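Local coordinates for ABC transporter periplasmic-binding protein YtfQ (Mycobacterium smegmatis, PDB 6HBD) that binds beta-D-galactofuranose and probably serves as the sugar-capturing component of a mycobacterial ABC transporter for furanose sugars, at residues Ile258-Pro263 against Pro289-Asp294; Ile237-Ala242 against Gly253-Ile258. One frame throughout, in Å; residues are numbered along the deposited sequence.

Interaction 1. Residues Ile258-Pro263 against Pro289-Asp294; sequences IVECNP and PDEAFD. With ZN (zinc ion), chain D.
Glu260, at the end of strand 257-260, and Glu291, just before the antiparallel strand 292-293, close on one zinc ion. Glu260 grips it with both carboxylate oxygens, OE2 at 2.2 Å from the metal and OE1 a little farther, while Glu291 gives OE1 at 2.1 Å; water is the fourth ligand. With CG anti to the backbone N (chi1 179°) and the chain extended beyond it, the Glu260 carboxylate reaches the metal. The two carboxylate planes stand 75° apart, and Glu260 OE2 lies 3.0 Å from Glu291 OE1, a closeness the shared zinc allows.

Beneath the metal, three backbone bonds hold the strands together. Glu260 N donates to Glu291 O at 2.7 Å, and Ile258 and Phe293 form a hydrogen-bonded pair, each donating its N to the other's O. Val259 and Ala292 make a non-hydrogen-bonded pair, Val259 CG2 touching Ala292 CB at 3.9 Å.

The Phe293 ring, on the side of the sheet that carries Ile258, turns its edge to the carboxylate, with Phe293 CZ 3.3 Å from Glu260 OE2. Ahead of strand 292-293, Asp290 OD1 comes 2.8 Å from Glu260 O; both are acceptors, with the Glu127 carboxylate nearby. Such crowding would probably favour a proton or cation, consistent with Asp290 and Cys261 belonging to a further zinc site; between Glu260 and Glu291 the zinc probably offsets repulsion and ties strand 292-293 to its neighbour.

Interaction 2. Residues Ile237-Ala242 against Gly253-Ile258; sequences IVAVDA and GKFNYI. With GZL (beta-D-galactofuranose), chain L.
Ile237 lays its CG2 methyl over the Phe255 ring, packing strand 236-239 against the loop between helix 244-252 and strand 257-260 of a beta-alpha-beta crossover. The methyl sits 4.1 Å from the ring centroid and almost exactly on the ring normal, a CH-pi contact. Its other branch runs past the ring; CD1 meets Phe255 CD1 and ends 3.5 Å from Lys254 O. With CG1 anti to the carbonyl carbon (chi1 -45°), the two branches are divided between the ring face and the turn that leaves the helix. Ala239 CB reaches the same ring at CE2, and Leu250 and Ala249 of the helix pack against it too.

The backbone of Ile237 is gripped from both ends by Asn256. Ile237 N donates to the side-chain OD1 at 2.8 Å, and Ile237 O accepts from Asn256 N; in each bond the donor is tilted slightly from the carbonyl plane. A weak bond from Tyr257 N adds to the load on Ile237 O. Asn256 ND2 is held by Gly232 O, which helps fix the amide's rotation. One step on, Ala239 N donates to Tyr257 O, and Val238 CB meets Tyr257 CB on the face of the sheet that looks to helix 124-138.

After Ile237, Ile258 buries the most surface here, its CB on the same side of the sheet as that of Ala239. Past the corner at Val240 the chain brings Asp241 to the galactofuranose, where OD1 and OD2 accept from sugar O3 and O2. It then folds Ala242 back against Ile258: CG2, anti to the backbone N, stops 3.5 Å from Ala242 CB and 3.3 Å from Ala242 N.

Ile258 belongs to both contacts, since strand 257-260 lies between strand 236-239, its parallel partner in interaction 2, and strand 292-293, its antiparallel partner in interaction 1. Their centres are about 10 Å apart. Between them, Val259 N lies 3.0 Å from Ala239 O and Val259 O lies 2.7 Å from Asp241 N, both probable hydrogen bonds; the second holds the backbone of Asp241, past the corner at Val240 and beside the sugar. On the opposite face from Ile258, Tyr257 OH packs 3.3 Å from Ala292 CB. At the pocket, Asp241 of interaction 2 binds galactofuranose directly, while Cys261 of interaction 1 has its side chain about 4 Å from the sugar.

Interaction 1. Residues Ile258-Pro263 against Pro289-Asp294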
ATOM      1  N   ILE A 258       0.052  -5.298  13.172  1.00 36.60           N
ATOM      2  CA  ILE A 258       0.278  -5.067  11.742  1.00 36.77           C
ATOM      3  C   ILE A 258      -0.957  -5.553  10.972  1.00 41.78           C
ATOM      4  O   ILE A 258      -1.512  -6.601  11.309  1.00 39.95           O
ATOM      5  CB  ILE A 258       1.592  -5.696  11.188  1.00 39.97           C
ATOM      6  CG1 ILE A 258       2.817  -4.997  11.795  1.00 40.78           C
ATOM      7  CG2 ILE A 258       1.634  -5.584   9.642  1.00 41.64           C
ATOM      8  CD1 ILE A 258       4.184  -5.463  11.248  1.00 51.23           C
ATOM      9  N   VAL A 259      -1.380  -4.770   9.956  1.00 38.49           N
ATOM     10  CA  VAL A 259      -2.516  -5.074   9.097  1.00 38.09           C
ATOM     11  C   VAL A 259      -1.921  -5.306   7.707  1.00 43.23           C
ATOM     12  O   VAL A 259      -1.267  -4.418   7.160  1.00 41.54           O
ATOM     13  CB  VAL A 259      -3.610  -3.972   9.104  1.00 41.34           C
ATOM     14  CG1 VAL A 259      -4.693  -4.284   8.076  1.00 41.78           C
ATOM     15  CG2 VAL A 259      -4.229  -3.829  10.488  1.00 40.94           C
ATOM     16  N   GLU A 260      -2.131  -6.525   7.171  1.00 40.63           N
ATOM     17  CA  GLU A 260      -1.590  -7.007   5.912  1.00 40.13           C
ATOM     18  C   GLU A 260      -2.156  -6.301   4.716  1.00 46.30           C
ATOM     19  O   GLU A 260      -3.367  -6.190   4.602  1.00 46.66           O
ATOM     20  CB  GLU A 260      -1.919  -8.523   5.781  1.00 40.70           C
ATOM     21  CG  GLU A 260      -1.471  -9.248   4.519  1.00 38.40           C
ATOM     22  CD  GLU A 260      -1.862 -10.711   4.566  1.00 64.04           C
ATOM     23  OE1 GLU A 260      -2.716 -11.157   3.759  1.00 77.38           O
ATOM     24  OE2 GLU A 260      -1.334 -11.407   5.458  1.00 56.15           O
ATOM     25  N   CYS A 261      -1.292  -5.915   3.781  1.00 43.49           N
ATOM     26  CA  CYS A 261      -1.690  -5.423   2.468  1.00 44.34           C
ATOM     27  C   CYS A 261      -0.876  -6.309   1.541  1.00 51.94           C
ATOM     28  O   CYS A 261       0.353  -6.278   1.597  1.00 54.49           O
ATOM     29  CB  CYS A 261      -1.373  -3.949   2.264  1.00 44.89           C
ATOM     30  SG  CYS A 261      -1.833  -3.342   0.624  1.00 48.80           S
ATOM     31  N   ASN A 262      -1.536  -7.141   0.753  1.00 47.11           N
ATOM     32  CA  ASN A 262      -0.877  -8.165  -0.046  1.00 46.26           C
ATOM     33  C   ASN A 262      -0.214  -7.655  -1.348  1.00 49.22           C
ATOM     34  O   ASN A 262      -0.912  -7.251  -2.280  1.00 48.17           O
ATOM     35  CB  ASN A 262      -1.908  -9.247  -0.332  1.00 45.79           C
ATOM     36  CG  ASN A 262      -1.348 -10.579  -0.745  1.00 51.60           C
ATOM     37  OD1 ASN A 262      -0.425 -10.657  -1.589  1.00 33.59           O
ATOM     38  ND2 ASN A 262      -1.954 -11.652  -0.194  1.00 35.03           N
ATOM     39  N   PRO A 263       1.127  -7.750  -1.470  1.00 44.96           N
ATOM     40  CA  PRO A 263       1.787  -7.286  -2.701  1.00 44.35           C
ATOM     41  C   PRO A 263       1.762  -8.230  -3.880  1.00 47.73           C
ATOM     42  O   PRO A 263       2.090  -7.785  -4.976  1.00 47.29           O
ATOM     43  CB  PRO A 263       3.243  -7.087  -2.252  1.00 45.78           C
ATOM     44  CG  PRO A 263       3.433  -8.078  -1.207  1.00 49.60           C
ATOM     45  CD  PRO A 263       2.120  -8.239  -0.493  1.00 45.57           C
ATOM     46  N   PRO A 289      -7.584  -9.559  -0.213  1.00 48.86           N
ATOM     47  CA  PRO A 289      -7.919  -9.616   1.216  1.00 48.05           C
ATOM     48  C   PRO A 289      -6.834  -9.124   2.136  1.00 52.68           C
ATOM     49  O   PRO A 289      -5.693  -8.895   1.715  1.00 53.14           O
ATOM     50  CB  PRO A 289      -8.223 -11.088   1.458  1.00 49.66           C
ATOM     51  CG  PRO A 289      -7.629 -11.816   0.361  1.00 53.45           C
ATOM     52  CD  PRO A 289      -7.217 -10.893  -0.730  1.00 49.35           C
ATOM     53  N   ASP A 290      -7.217  -8.963   3.412  1.00 49.94           N
ATOM     54  CA  ASP A 290      -6.342  -8.488   4.473  1.00 50.53           C
ATOM     55  C   ASP A 290      -6.607  -9.265   5.757  1.00 52.79           C
ATOM     56  O   ASP A 290      -7.704  -9.750   5.996  1.00 54.19           O
ATOM     57  CB  ASP A 290      -6.588  -6.977   4.761  1.00 54.82           C
ATOM     58  CG  ASP A 290      -6.500  -6.022   3.565  1.00 83.64           C
ATOM     59  OD1 ASP A 290      -5.514  -6.134   2.776  1.00 88.05           O
ATOM     60  OD2 ASP A 290      -7.419  -5.159   3.414  1.00 89.68           O
ATOM     61  N   GLU A 291      -5.602  -9.304   6.610  1.00 47.23           N
ATOM     62  CA  GLU A 291      -5.638  -9.902   7.935  1.00 46.04           C
ATOM     63  C   GLU A 291      -4.696  -9.093   8.793  1.00 48.58           C
ATOM     64  O   GLU A 291      -3.907  -8.299   8.264  1.00 48.02           O
ATOM     65  CB  GLU A 291      -5.255 -11.384   7.933  1.00 47.39           C
ATOM     66  CG  GLU A 291      -3.809 -11.696   7.584  1.00 52.80           C
ATOM     67  CD  GLU A 291      -3.382 -13.123   7.842  1.00 58.31           C
ATOM     68  OE1 GLU A 291      -2.684 -13.670   6.967  1.00 48.53           O
ATOM     69  OE2 GLU A 291      -3.720 -13.688   8.905  1.00 53.41           O
ATOM     70  N   ALA A 292      -4.782  -9.269  10.104  1.00 43.97           N
ATOM     71  CA  ALA A 292      -3.930  -8.531  11.007  1.00 43.74           C
ATOM     72  C   ALA A 292      -3.253  -9.452  11.994  1.00 46.78           C
ATOM     73  O   ALA A 292      -3.741 -10.549  12.251  1.00 47.21           O
ATOM     74  CB  ALA A 292      -4.736  -7.472  11.726  1.00 44.95           C
ATOM     75  N   PHE A 293      -2.101  -9.014  12.520  1.00 41.57           N
ATOM     76  CA  PHE A 293      -1.301  -9.814  13.439  1.00 40.29           C
ATOM     77  C   PHE A 293      -0.870  -9.007  14.651  1.00 46.34           C
ATOM     78  O   PHE A 293      -0.563  -7.823  14.532  1.00 45.50           O
ATOM     79  CB  PHE A 293      -0.027 -10.324  12.741  1.00 40.53           C
ATOM     80  CG  PHE A 293      -0.193 -10.753  11.314  1.00 40.30           C
ATOM     81  CD1 PHE A 293      -0.545 -12.049  11.006  1.00 43.80           C
ATOM     82  CD2 PHE A 293       0.038  -9.870  10.278  1.00 41.10           C
ATOM     83  CE1 PHE A 293      -0.623 -12.474   9.681  1.00 45.17           C
ATOM     84  CE2 PHE A 293      -0.094 -10.277   8.955  1.00 44.51           C
ATOM     85  CZ  PHE A 293      -0.402 -11.588   8.665  1.00 43.44           C
ATOM     86  N   ASP A 294      -0.871  -9.666  15.815  1.00 45.67           N
ATOM     87  CA  ASP A 294      -0.301  -9.179  17.057  1.00 47.10           C
ATOM     88  C   ASP A 294       1.123  -9.808  17.019  1.00 53.90           C
ATOM     89  O   ASP A 294       1.502 -10.328  15.961  1.00 55.22           O
ATOM     90  CB  ASP A 294      -1.153  -9.601  18.283  1.00 49.19           C
ATOM     91  CG  ASP A 294      -1.204 -11.086  18.621  1.00 65.65           C
ATOM     92  OD1 ASP A 294      -0.379 -11.849  18.080  1.00 68.71           O
ATOM     93  OD2 ASP A 294      -2.074 -11.482  19.431  1.00 70.27           O
TER
HETATM   94 ZN    ZN D 402      -2.466 -13.215   4.966  1.00 44.99          ZN
HETATM   95  O   HOH W   1      -1.137 -14.430   3.920  1.00 16.58           O

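Interaction 2. Residues Ile237-Ala242 against Gly253-Ile258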
ATOM      1  N   ILE A 237       3.847   0.739  18.209  1.00 44.49           N
ATOM      2  CA  ILE A 237       3.814   0.962  16.769  1.00 43.09           C
ATOM      3  C   ILE A 237       2.776   0.028  16.187  1.00 49.67           C
ATOM      4  O   ILE A 237       2.661  -1.126  16.636  1.00 49.68           O
ATOM      5  CB  ILE A 237       5.168   0.800  16.048  1.00 44.52           C
ATOM      6  CG1 ILE A 237       6.320   1.514  16.836  1.00 43.71           C
ATOM      7  CG2 ILE A 237       5.049   1.295  14.577  1.00 41.79           C
ATOM      8  CD1 ILE A 237       7.748   1.169  16.398  1.00 39.53           C
ATOM      9  N   VAL A 238       1.947   0.581  15.248  1.00 45.49           N
ATOM     10  CA  VAL A 238       0.933  -0.130  14.496  1.00 43.91           C
ATOM     11  C   VAL A 238       1.057   0.349  13.059  1.00 48.07           C
ATOM     12  O   VAL A 238       1.135   1.556  12.820  1.00 48.21           O
ATOM     13  CB  VAL A 238      -0.498  -0.071  15.070  1.00 47.11           C
ATOM     14  CG1 VAL A 238      -0.489   0.272  16.552  1.00 46.60           C
ATOM     15  CG2 VAL A 238      -1.419   0.861  14.294  1.00 47.02           C
ATOM     16  N   ALA A 239       1.180  -0.592  12.109  1.00 43.12           N
ATOM     17  CA  ALA A 239       1.364  -0.223  10.725  1.00 41.80           C
ATOM     18  C   ALA A 239       0.577  -1.095   9.782  1.00 46.00           C
ATOM     19  O   ALA A 239      -0.074  -2.057  10.208  1.00 45.08           O
ATOM     20  CB  ALA A 239       2.836  -0.249  10.383  1.00 42.48           C
ATOM     21  N   VAL A 240       0.570  -0.689   8.502  1.00 42.76           N
ATOM     22  CA  VAL A 240      -0.119  -1.375   7.417  1.00 41.91           C
ATOM     23  C   VAL A 240       0.960  -1.905   6.454  1.00 46.12           C
ATOM     24  O   VAL A 240       1.978  -1.240   6.286  1.00 47.63           O
ATOM     25  CB  VAL A 240      -1.129  -0.412   6.736  1.00 45.08           C
ATOM     26  CG1 VAL A 240      -1.792  -1.063   5.517  1.00 45.09           C
ATOM     27  CG2 VAL A 240      -2.181   0.047   7.736  1.00 44.48           C
ATOM     28  N   ASP A 241       0.727  -3.080   5.853  1.00 40.84           N
ATOM     29  CA  ASP A 241       1.577  -3.830   4.919  1.00 40.78           C
ATOM     30  C   ASP A 241       1.957  -5.189   5.446  1.00 46.46           C
ATOM     31  O   ASP A 241       1.603  -6.108   4.700  1.00 45.43           O
ATOM     32  CB  ASP A 241       2.853  -3.127   4.437  1.00 42.10           C
ATOM     33  CG  ASP A 241       2.684  -2.016   3.426  1.00 56.16           C
ATOM     34  OD1 ASP A 241       1.522  -1.759   3.003  1.00 54.82           O
ATOM     35  OD2 ASP A 241       3.716  -1.409   3.039  1.00 65.79           O
ATOM     36  N   ALA A 242       2.697  -5.422   6.517  1.00 44.63           N
ATOM     37  CA  ALA A 242       3.118  -6.803   6.831  1.00 44.16           C
ATOM     38  C   ALA A 242       4.181  -7.314   5.807  1.00 51.49           C
ATOM     39  O   ALA A 242       4.022  -8.356   5.203  1.00 52.81           O
ATOM     40  CB  ALA A 242       1.924  -7.765   6.919  1.00 44.20           C
ATOM     41  N   GLY A 253       8.741  -8.024  19.014  1.00 50.22           N
ATOM     42  CA  GLY A 253       8.159  -7.127  20.002  1.00 50.14           C
ATOM     43  C   GLY A 253       8.410  -5.653  19.761  1.00 52.37           C
ATOM     44  O   GLY A 253       7.878  -4.836  20.514  1.00 53.55           O
ATOM     45  N   LYS A 254       9.196  -5.284  18.723  1.00 45.42           N
ATOM     46  CA  LYS A 254       9.455  -3.872  18.418  1.00 44.33           C
ATOM     47  C   LYS A 254       8.183  -3.156  17.839  1.00 47.68           C
ATOM     48  O   LYS A 254       8.027  -1.949  18.033  1.00 47.55           O
ATOM     49  CB  LYS A 254      10.691  -3.710  17.521  1.00 45.92           C
ATOM     50  CG  LYS A 254      11.968  -4.293  18.134  1.00 54.12           C
ATOM     51  CD  LYS A 254      13.187  -3.843  17.345  1.00 68.78           C
ATOM     52  CE  LYS A 254      14.521  -4.288  17.893  1.00 72.71           C
ATOM     53  NZ  LYS A 254      15.659  -3.757  17.072  1.00 66.09           N
ATOM     54  N   PHE A 255       7.277  -3.904  17.155  1.00 42.25           N
ATOM     55  CA  PHE A 255       5.964  -3.422  16.680  1.00 40.16           C
ATOM     56  C   PHE A 255       4.900  -4.115  17.564  1.00 45.88           C
ATOM     57  O   PHE A 255       5.223  -5.059  18.298  1.00 46.13           O
ATOM     58  CB  PHE A 255       5.715  -3.766  15.208  1.00 40.33           C
ATOM     59  CG  PHE A 255       6.222  -2.815  14.154  1.00 40.59           C
ATOM     60  CD1 PHE A 255       7.467  -2.218  14.274  1.00 42.62           C
ATOM     61  CD2 PHE A 255       5.577  -2.714  12.932  1.00 42.36           C
ATOM     62  CE1 PHE A 255       7.987  -1.434  13.234  1.00 43.28           C
ATOM     63  CE2 PHE A 255       6.080  -1.915  11.915  1.00 44.34           C
ATOM     64  CZ  PHE A 255       7.295  -1.302  12.058  1.00 42.08           C
ATOM     65  N   ASN A 256       3.637  -3.630  17.514  1.00 42.76           N
ATOM     66  CA  ASN A 256       2.519  -4.181  18.321  1.00 41.29           C
ATOM     67  C   ASN A 256       1.366  -4.802  17.518  1.00 40.13           C
ATOM     68  O   ASN A 256       0.801  -5.790  17.961  1.00 38.01           O
ATOM     69  CB  ASN A 256       1.949  -3.116  19.226  1.00 41.06           C
ATOM     70  CG  ASN A 256       2.962  -2.515  20.148  1.00 56.27           C
ATOM     71  OD1 ASN A 256       3.680  -1.594  19.778  1.00 54.55           O
ATOM     72  ND2 ASN A 256       3.050  -3.032  21.357  1.00 39.40           N
ATOM     73  N   TYR A 257       0.974  -4.175  16.410  1.00 35.56           N
ATOM     74  CA  TYR A 257      -0.084  -4.659  15.544  1.00 35.87           C
ATOM     75  C   TYR A 257       0.259  -4.339  14.104  1.00 40.41           C
ATOM     76  O   TYR A 257       0.713  -3.227  13.837  1.00 40.10           O
ATOM     77  CB  TYR A 257      -1.416  -3.979  15.899  1.00 38.11           C
ATOM     78  CG  TYR A 257      -2.634  -4.808  15.538  1.00 41.37           C
ATOM     79  CD1 TYR A 257      -2.917  -5.992  16.216  1.00 43.51           C
ATOM     80  CD2 TYR A 257      -3.537  -4.377  14.565  1.00 41.99           C
ATOM     81  CE1 TYR A 257      -4.053  -6.736  15.925  1.00 45.35           C
ATOM     82  CE2 TYR A 257      -4.682  -5.115  14.267  1.00 42.85           C
ATOM     83  CZ  TYR A 257      -4.933  -6.302  14.949  1.00 54.77           C
ATOM     84  OH  TYR A 257      -6.035  -7.100  14.689  1.00 59.81           O
ATOM     85  N   ILE A 258       0.052  -5.298  13.172  1.00 36.60           N
ATOM     86  CA  ILE A 258       0.278  -5.067  11.742  1.00 36.77           C
ATOM     87  C   ILE A 258      -0.957  -5.553  10.972  1.00 41.78           C
ATOM     88  O   ILE A 258      -1.512  -6.601  11.309  1.00 39.95           O
ATOM     89  CB  ILE A 258       1.592  -5.696  11.188  1.00 39.97           C
ATOM     90  CG1 ILE A 258       2.817  -4.997  11.795  1.00 40.78           C
ATOM     91  CG2 ILE A 258       1.634  -5.584   9.642  1.00 41.64           C
ATOM     92  CD1 ILE A 258       4.184  -5.463  11.248  1.00 51.23           C
TER
HETATM   93  C6  GZL L 410      -1.008  -0.125  -1.327  1.00 46.65           C
HETATM   94  C5  GZL L 410       0.222   0.345  -2.073  1.00 48.07           C
HETATM   95  C4  GZL L 410       1.165   1.138  -1.184  1.00 47.40           C
HETATM   96  C3  GZL L 410       1.717   0.378   0.018  1.00 47.10           C
HETATM   97  C2  GZL L 410       2.995   1.149   0.288  1.00 46.92           C
HETATM   98  O6  GZL L 410      -1.938  -0.703  -2.234  1.00 49.02           O
HETATM   99  O5  GZL L 410      -0.138   1.087  -3.242  1.00 50.31           O
HETATM  100  O4  GZL L 410       2.347   1.491  -1.935  1.00 47.90           O
HETATM  101  O3  GZL L 410       0.884   0.380   1.165  1.00 46.14           O
HETATM  102  C1  GZL L 410       3.520   1.344  -1.124  1.00 47.76           C
HETATM  103  O2  GZL L 410       3.944   0.451   1.080  1.00 50.30           O
HETATM  104  O1  GZL L 410       4.236   2.522  -1.016  1.00 49.07           O